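Local coordinates for protein cyanoglobin (Synechocystis sp., PDB 1S69) that binds oxygen very tightly at a heme iron, as a monomeric group 1 truncated hemoglobin of the two-on-two helical fold, at residues A[20-23]-A[24-27]; A[33-36]-A[37-40]. All coordinates share one frame; numbering follows the deposited sequence.

Contacts 1 and 2 follow one another along the chain. Contact 1 covers the end of helix 10-26. Contact 2 is the loop that leads into helix 40-54. Each has a buried aromatic side and an exposed polar side. The buried sides meet: Val25 CG1 lies 3.5 Å from Phe35 CE1, and Tyr22 CD1 lies 3.6 Å from Met40 CE. Their chemistry differs with their place. In contact 1 successive helical hydrogen bonds carry the backbone, and a tyrosine hydroxyl reaches the bound cyanide. In contact 2 a 3-10 bond, a turn bond and a bridging water hold the backbone, and apolar groups line the heme rim. Tyr22 and Phe35 both belong to the cyanide pocket.

Contact 1 (A[20-23]-A[24-27]); sequences KFYE and RVLQ. With CYN (cyanide ion), chain C.
Phe21 and Val25 meet one helical turn apart. Val25 CG2 sits over one face of the Phe21 ring, 3.7 Å from its centroid and 23° off the ring normal. This is a CH-pi contact. The Phe21 ring swings away from its own backbone N (chi1 163°), which brings CE1 under the valine methyl.

Tyr22 starts at a CB that points away from 24-27. Further out, CD1 passes 4.2 Å from Val25 CB. The centre of the ring carries Phe21 CD2 over one face, 3.8 Å above the plane. At the far rim, CE1 lies 3.6 Å and CZ 3.5 Å from the cyanide N. The tip, OH, donates a very short bond of 2.5 Å to that cyanide N, which lies in the ring plane. Gln43 also hydrogen-bonds to this hydroxyl.

The backbone is helical. Val25 N bonds to Phe21 O nearly straight (170°), and Leu26 N bonds to Tyr22 O. At the helix end Gln27 N bonds to Arg24 O and only weakly to Glu23 O, and a water bridges Glu23 O to Gln27 NE2. Arg24 turns its guanidinium to Thr94 and Glu97 of helix 81-98. Tyr22 places this end of helix 10-26 in the distal ligand site of a group 1 truncated hemoglobin, with its hydroxyl bonded to the cyanide on the iron.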
ATOM      1  N   LYS A  20      -6.683   2.601  -8.365  1.00 24.15           N
ATOM      2  CA  LYS A  20      -7.523   1.439  -8.345  1.00 24.76           C
ATOM      3  C   LYS A  20      -7.550   0.766  -6.979  1.00 22.79           C
ATOM      4  O   LYS A  20      -8.589   0.283  -6.517  1.00 23.57           O
ATOM      5  CB  LYS A  20      -7.015   0.405  -9.390  1.00 26.00           C
ATOM      6  CG  LYS A  20      -7.330   0.631 -10.912  1.00 32.60           C
ATOM      7  CD  LYS A  20      -8.678   1.259 -11.106  1.00 44.88           C
ATOM      8  CE  LYS A  20      -9.460   0.681 -12.345  1.00 51.28           C
ATOM      9  NZ  LYS A  20     -10.695   1.551 -12.613  1.00 53.80           N
ATOM     10  N   PHE A  21      -6.399   0.725  -6.333  1.00 22.29           N
ATOM     11  CA  PHE A  21      -6.284   0.132  -4.994  1.00 22.40           C
ATOM     12  C   PHE A  21      -7.224   0.878  -3.996  1.00 21.85           C
ATOM     13  O   PHE A  21      -7.957   0.236  -3.267  1.00 21.99           O
ATOM     14  CB  PHE A  21      -4.793   0.132  -4.576  1.00 23.07           C
ATOM     15  CG  PHE A  21      -4.554  -0.072  -3.110  1.00 24.35           C
ATOM     16  CD1 PHE A  21      -4.836  -1.315  -2.490  1.00 22.31           C
ATOM     17  CD2 PHE A  21      -4.033   0.973  -2.345  1.00 22.42           C
ATOM     18  CE1 PHE A  21      -4.580  -1.508  -1.115  1.00 21.29           C
ATOM     19  CE2 PHE A  21      -3.825   0.804  -0.979  1.00 20.57           C
ATOM     20  CZ  PHE A  21      -4.082  -0.422  -0.363  1.00 21.00           C
ATOM     21  N   TYR A  22      -7.189   2.217  -3.973  1.00 22.22           N
ATOM     22  CA  TYR A  22      -8.030   2.980  -3.086  1.00 22.07           C
ATOM     23  C   TYR A  22      -9.493   2.877  -3.432  1.00 24.18           C
ATOM     24  O   TYR A  22     -10.345   2.847  -2.533  1.00 24.46           O
ATOM     25  CB  TYR A  22      -7.552   4.414  -2.927  1.00 22.69           C
ATOM     26  CG  TYR A  22      -6.314   4.459  -2.023  1.00 22.84           C
ATOM     27  CD1 TYR A  22      -6.387   3.969  -0.688  1.00 24.04           C
ATOM     28  CD2 TYR A  22      -5.042   4.869  -2.529  1.00 21.86           C
ATOM     29  CE1 TYR A  22      -5.256   3.935   0.137  1.00 22.09           C
ATOM     30  CE2 TYR A  22      -3.900   4.840  -1.696  1.00 21.21           C
ATOM     31  CZ  TYR A  22      -4.024   4.350  -0.373  1.00 20.76           C
ATOM     32  OH  TYR A  22      -2.939   4.291   0.473  1.00 20.30           O
ATOM     33  N   GLU A  23      -9.809   2.757  -4.726  1.00 24.13           N
ATOM     34  CA  GLU A  23     -11.177   2.405  -5.092  1.00 25.50           C
ATOM     35  C   GLU A  23     -11.610   1.117  -4.436  1.00 24.11           C
ATOM     36  O   GLU A  23     -12.707   1.062  -3.887  1.00 24.00           O
ATOM     37  CB  GLU A  23     -11.393   2.321  -6.626  1.00 25.19           C
ATOM     38  CG  GLU A  23     -11.358   3.715  -7.193  1.00 29.48           C
ATOM     39  CD  GLU A  23     -11.431   3.733  -8.716  1.00 40.29           C
ATOM     40  OE1 GLU A  23     -11.787   2.681  -9.324  1.00 41.36           O
ATOM     41  OE2 GLU A  23     -11.106   4.810  -9.265  1.00 45.04           O
ATOM     42  N   ARG A  24     -10.754   0.106  -4.480  1.00 23.54           N
ATOM     43  CA  ARG A  24     -11.057  -1.185  -3.899  1.00 23.36           C
ATOM     44  C   ARG A  24     -11.159  -1.063  -2.352  1.00 24.49           C
ATOM     45  O   ARG A  24     -12.133  -1.587  -1.749  1.00 24.31           O
ATOM     46  CB  ARG A  24      -9.997  -2.201  -4.282  1.00 23.06           C
ATOM     47  CG  ARG A  24     -10.237  -3.660  -3.734  1.00 26.27           C
ATOM     48  CD  ARG A  24      -9.236  -4.647  -4.294  1.00 29.84           C
ATOM     49  NE  ARG A  24      -9.217  -4.673  -5.770  1.00 34.80           N
ATOM     50  CZ  ARG A  24      -9.914  -5.530  -6.548  1.00 36.65           C
ATOM     51  NH1 ARG A  24     -10.711  -6.444  -6.012  1.00 34.66           N
ATOM     52  NH2 ARG A  24      -9.817  -5.462  -7.876  1.00 36.67           N
ATOM     53  N   VAL A  25     -10.163  -0.414  -1.726  1.00 22.50           N
ATOM     54  CA  VAL A  25     -10.143  -0.176  -0.274  1.00 22.95           C
ATOM     55  C   VAL A  25     -11.426   0.522   0.231  1.00 22.56           C
ATOM     56  O   VAL A  25     -11.973   0.150   1.263  1.00 21.64           O
ATOM     57  CB  VAL A  25      -8.895   0.657   0.120  1.00 21.76           C
ATOM     58  CG1 VAL A  25      -9.052   1.268   1.570  1.00 21.58           C
ATOM     59  CG2 VAL A  25      -7.625  -0.213  -0.025  1.00 22.96           C
ATOM     60  N   LEU A  26     -11.895   1.551  -0.487  1.00 22.77           N
ATOM     61  CA  LEU A  26     -13.071   2.305  -0.006  1.00 24.76           C
ATOM     62  C   LEU A  26     -14.397   1.529  -0.136  1.00 23.89           C
ATOM     63  O   LEU A  26     -15.411   1.882   0.467  1.00 24.79           O
ATOM     64  CB  LEU A  26     -13.155   3.684  -0.658  1.00 24.67           C
ATOM     65  CG  LEU A  26     -12.584   4.952   0.015  1.00 30.71           C
ATOM     66  CD1 LEU A  26     -11.492   4.870   1.085  1.00 33.41           C
ATOM     67  CD2 LEU A  26     -12.204   5.965  -1.068  1.00 31.44           C
ATOM     68  N   GLN A  27     -14.352   0.434  -0.865  1.00 24.48           N
ATOM     69  CA  GLN A  27     -15.461  -0.517  -0.923  1.00 25.16           C
ATOM     70  C   GLN A  27     -15.274  -1.726  -0.041  1.00 25.98           C
ATOM     71  O   GLN A  27     -16.116  -2.614  -0.045  1.00 26.45           O
ATOM     72  CB  GLN A  27     -15.776  -0.945  -2.367  1.00 24.63           C
ATOM     73  CG  GLN A  27     -16.135   0.260  -3.301  1.00 26.01           C
ATOM     74  CD  GLN A  27     -17.164   1.280  -2.718  1.00 26.46           C
ATOM     75  OE1 GLN A  27     -18.180   0.890  -2.189  1.00 30.07           O
ATOM     76  NE2 GLN A  27     -16.877   2.584  -2.857  1.00 25.14           N
TER
HETATM   77  C   CYN C 126      -2.205   3.029   3.566  1.00 17.63           C
HETATM   78  N   CYN C 126      -2.775   3.036   2.623  1.00 21.27           N
HETATM   79  O   HOH W   1     -14.473   3.089  -4.332  1.00 27.59           O

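Contact 2 (A[33-36]-A[37-40]); sequences HFFA and DVDM. With HEM (protoporphyrin IX containing Fe), chain D.
Val38 N donates to Phe35 O from an odd direction: the donor stands 66° out of the carbonyl plane, not on a lone pair. The bond is still 3.0 Å long and fairly straight (163° at the hydrogen). It closes a type I beta turn from Phe35 to Val38, in the loop between helices 10-26 and 40-54. A water bridges the bend: it donates a hydrogen bond to Phe34 O and accepts one from Asp37 N.

Phe35 turns its ring inward. Its CG lies beside the backbone N (chi1 -64°), which directs the ring to the heme rim. CZ approaches heme CHD to 3.5 Å, and the heme methyl CMD lies over one face. Met40 crosses the phenyl side chain at about a right angle. Its SD comes within 3.8 Å of Phe35 CD2 and approaches the ring obliquely, in a Met-aromatic contact. The bent methionine chain brings the sulfur back to the loop. Val38 CB adds an apolar contact, 4.2 Å from the same CD2.

The heme also touches Phe34, whose CD2 is 3.9 Å from the vinyl atom CBC. The Phe34 ring packs edge-to-face with His83. Asp39 is the N-cap of helix 40-54, and its OD1 takes a weak hydrogen bond from Ala41 N.

Val38 shares its two methyls between cofactor and loop. CG1 lies near the propionate carbon CAD, while CG2 is 3.6 Å from heme O2D and 3.7 Å from Phe34 O.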
ATOM      1  N   HIS A  33     -13.491   2.469   6.645  1.00 22.41           N
ATOM      2  CA  HIS A  33     -13.744   3.451   7.695  1.00 23.14           C
ATOM      3  C   HIS A  33     -12.445   4.055   8.241  1.00 21.71           C
ATOM      4  O   HIS A  33     -12.486   5.183   8.788  1.00 21.87           O
ATOM      5  CB  HIS A  33     -14.606   2.839   8.838  1.00 23.50           C
ATOM      6  CG  HIS A  33     -14.019   1.577   9.403  1.00 24.93           C
ATOM      7  ND1 HIS A  33     -14.075   0.366   8.739  1.00 24.65           N
ATOM      8  CD2 HIS A  33     -13.304   1.355  10.532  1.00 23.78           C
ATOM      9  CE1 HIS A  33     -13.424  -0.548   9.435  1.00 26.07           C
ATOM     10  NE2 HIS A  33     -12.941   0.026  10.525  1.00 27.35           N
ATOM     11  N   PHE A  34     -11.301   3.365   8.095  1.00 20.73           N
ATOM     12  CA  PHE A  34      -9.999   3.961   8.485  1.00 20.54           C
ATOM     13  C   PHE A  34      -9.705   5.251   7.689  1.00 20.72           C
ATOM     14  O   PHE A  34      -8.939   6.116   8.120  1.00 20.42           O
ATOM     15  CB  PHE A  34      -8.834   2.943   8.381  1.00 19.49           C
ATOM     16  CG  PHE A  34      -8.876   1.904   9.483  1.00 21.10           C
ATOM     17  CD1 PHE A  34      -8.576   2.264  10.818  1.00 23.57           C
ATOM     18  CD2 PHE A  34      -9.318   0.634   9.231  1.00 21.71           C
ATOM     19  CE1 PHE A  34      -8.656   1.286  11.865  1.00 22.84           C
ATOM     20  CE2 PHE A  34      -9.384  -0.319  10.262  1.00 22.45           C
ATOM     21  CZ  PHE A  34      -9.072   0.017  11.559  1.00 21.38           C
ATOM     22  N   PHE A  35     -10.329   5.361   6.516  1.00 20.37           N
ATOM     23  CA  PHE A  35     -10.095   6.513   5.607  1.00 21.13           C
ATOM     24  C   PHE A  35     -11.165   7.552   5.656  1.00 21.12           C
ATOM     25  O   PHE A  35     -11.118   8.471   4.870  1.00 20.53           O
ATOM     26  CB  PHE A  35      -9.895   6.010   4.164  1.00 20.95           C
ATOM     27  CG  PHE A  35      -8.655   5.149   4.024  1.00 22.57           C
ATOM     28  CD1 PHE A  35      -8.740   3.764   4.315  1.00 19.16           C
ATOM     29  CD2 PHE A  35      -7.389   5.727   3.711  1.00 21.35           C
ATOM     30  CE1 PHE A  35      -7.593   2.938   4.266  1.00 22.00           C
ATOM     31  CE2 PHE A  35      -6.205   4.891   3.648  1.00 17.89           C
ATOM     32  CZ  PHE A  35      -6.320   3.520   3.899  1.00 17.94           C
ATOM     33  N   ALA A  36     -12.117   7.416   6.592  1.00 22.60           N
ATOM     34  CA  ALA A  36     -13.262   8.326   6.731  1.00 24.03           C
ATOM     35  C   ALA A  36     -12.834   9.771   6.779  1.00 25.51           C
ATOM     36  O   ALA A  36     -13.417  10.599   6.101  1.00 27.08           O
ATOM     37  CB  ALA A  36     -14.098   7.953   7.962  1.00 23.98           C
ATOM     38  N   ASP A  37     -11.766  10.079   7.518  1.00 26.59           N
ATOM     39  CA  ASP A  37     -11.364  11.438   7.658  1.00 27.50           C
ATOM     40  C   ASP A  37     -10.072  11.727   6.912  1.00 26.49           C
ATOM     41  O   ASP A  37      -9.455  12.736   7.169  1.00 24.99           O
ATOM     42  CB  ASP A  37     -11.325  11.808   9.158  1.00 30.54           C
ATOM     43  CG  ASP A  37     -12.808  11.719   9.800  1.00 40.24           C
ATOM     44  OD1 ASP A  37     -13.635  12.598   9.390  1.00 46.70           O
ATOM     45  OD2 ASP A  37     -13.280  10.788  10.590  1.00 48.93           O
ATOM     46  N   VAL A  38      -9.727  10.898   5.930  1.00 23.30           N
ATOM     47  CA  VAL A  38      -8.448  11.037   5.209  1.00 23.37           C
ATOM     48  C   VAL A  38      -8.631  11.794   3.848  1.00 22.53           C
ATOM     49  O   VAL A  38      -9.547  11.514   3.078  1.00 22.78           O
ATOM     50  CB  VAL A  38      -7.709   9.649   5.042  1.00 22.47           C
ATOM     51  CG1 VAL A  38      -6.437   9.770   4.140  1.00 21.59           C
ATOM     52  CG2 VAL A  38      -7.329   9.034   6.434  1.00 22.59           C
ATOM     53  N   ASP A  39      -7.763  12.774   3.611  1.00 23.21           N
ATOM     54  CA  ASP A  39      -7.689  13.472   2.332  1.00 24.37           C
ATOM     55  C   ASP A  39      -7.112  12.473   1.297  1.00 24.65           C
ATOM     56  O   ASP A  39      -5.926  12.157   1.333  1.00 24.28           O
ATOM     57  CB  ASP A  39      -6.793  14.680   2.510  1.00 24.79           C
ATOM     58  CG  ASP A  39      -6.677  15.516   1.228  1.00 29.04           C
ATOM     59  OD1 ASP A  39      -6.981  15.042   0.113  1.00 26.00           O
ATOM     60  OD2 ASP A  39      -6.282  16.672   1.283  1.00 33.96           O
ATOM     61  N   MET A  40      -7.980  11.936   0.452  1.00 24.39           N
ATOM     62  CA  MET A  40      -7.620  10.849  -0.465  1.00 26.04           C
ATOM     63  C   MET A  40      -6.718  11.312  -1.617  1.00 26.92           C
ATOM     64  O   MET A  40      -5.914  10.535  -2.106  1.00 27.05           O
ATOM     65  CB  MET A  40      -8.831  10.106  -0.971  1.00 25.94           C
ATOM     66  CG  MET A  40      -9.673   9.381   0.130  1.00 27.86           C
ATOM     67  SD  MET A  40      -8.720   8.238   1.141  1.00 25.92           S
ATOM     68  CE  MET A  40      -8.307   6.943  -0.081  1.00 26.51           C
TER
HETATM   69  CHA HEM D 125      -1.181   6.516   5.620  1.00 21.43           C
HETATM   70  CHB HEM D 125       1.563   3.182   3.329  1.00 20.52           C
HETATM   71  CHC HEM D 125      -0.815  -0.329   5.684  1.00 21.01           C
HETATM   72  CHD HEM D 125      -4.296   2.945   6.643  1.00 21.22           C
HETATM   73  C1A HEM D 125      -0.188   5.901   4.845  1.00 22.85           C
HETATM   74  C2A HEM D 125       0.822   6.595   4.068  1.00 19.14           C
HETATM   75  C3A HEM D 125       1.546   5.692   3.416  1.00 18.76           C
HETATM   76  C4A HEM D 125       1.048   4.390   3.746  1.00 20.03           C
HETATM   77  CMA HEM D 125       2.714   6.005   2.437  1.00 18.95           C
HETATM   78  CAA HEM D 125       0.933   8.139   4.026  1.00 23.85           C
HETATM   79  CBA HEM D 125       2.125   8.453   4.948  1.00 27.05           C
HETATM   80  CGA HEM D 125       2.647   9.885   4.947  1.00 30.61           C
HETATM   81  O1A HEM D 125       1.956  10.646   5.613  1.00 25.77           O
HETATM   82  O2A HEM D 125       3.731  10.263   4.348  1.00 29.32           O
HETATM   83  C1B HEM D 125       1.167   1.957   3.825  1.00 20.82           C
HETATM   84  C2B HEM D 125       1.782   0.732   3.448  1.00 18.68           C
HETATM   85  C3B HEM D 125       1.153  -0.271   4.122  1.00 20.62           C
HETATM   86  C4B HEM D 125       0.092   0.348   4.899  1.00 17.55           C
HETATM   87  CMB HEM D 125       2.999   0.643   2.461  1.00 18.78           C
HETATM   88  CAB HEM D 125       1.329  -1.845   4.091  1.00 23.31           C
HETATM   89  CBB HEM D 125       1.478  -2.608   2.962  1.00 19.72           C
HETATM   90  C1C HEM D 125      -1.991   0.271   6.154  1.00 19.66           C
HETATM   91  C2C HEM D 125      -3.091  -0.445   6.753  1.00 17.63           C
HETATM   92  C3C HEM D 125      -4.054   0.480   6.969  1.00 20.29           C
HETATM   93  C4C HEM D 125      -3.597   1.773   6.529  1.00 20.21           C
HETATM   94  CMC HEM D 125      -3.039  -1.994   7.043  1.00 18.81           C
HETATM   95  CAC HEM D 125      -5.473   0.355   7.557  1.00 22.27           C
HETATM   96  CBC HEM D 125      -6.277  -0.588   7.088  1.00 20.80           C
HETATM   97  C1D HEM D 125      -3.781   4.195   6.478  1.00 22.23           C
HETATM   98  C2D HEM D 125      -4.459   5.405   6.802  1.00 22.32           C
HETATM   99  C3D HEM D 125      -3.465   6.477   6.506  1.00 24.15           C
HETATM  100  C4D HEM D 125      -2.287   5.848   6.044  1.00 21.07           C
HETATM  101  CMD HEM D 125      -5.879   5.598   7.337  1.00 22.31           C
HETATM  102  CAD HEM D 125      -3.644   7.976   6.640  1.00 25.65           C
HETATM  103  CBD HEM D 125      -3.345   8.142   8.131  1.00 29.40           C
HETATM  104  CGD HEM D 125      -3.916   9.436   8.617  1.00 36.42           C
HETATM  105  O1D HEM D 125      -3.248  10.449   8.470  1.00 35.69           O
HETATM  106  O2D HEM D 125      -5.026   9.470   9.160  1.00 43.42           O
HETATM  107  NA  HEM D 125      -0.029   4.567   4.584  1.00 19.71           N
HETATM  108  NB  HEM D 125       0.107   1.707   4.706  1.00 21.19           N
HETATM  109  NC  HEM D 125      -2.341   1.600   6.045  1.00 17.65           N
HETATM  110  ND  HEM D 125      -2.481   4.483   6.057  1.00 21.09           N
HETATM  111 FE   HEM D 125      -1.198   3.110   5.354  1.00 21.44          FE
HETATM  112  O   HOH W   2     -10.018   8.552   9.067  1.00 34.66           O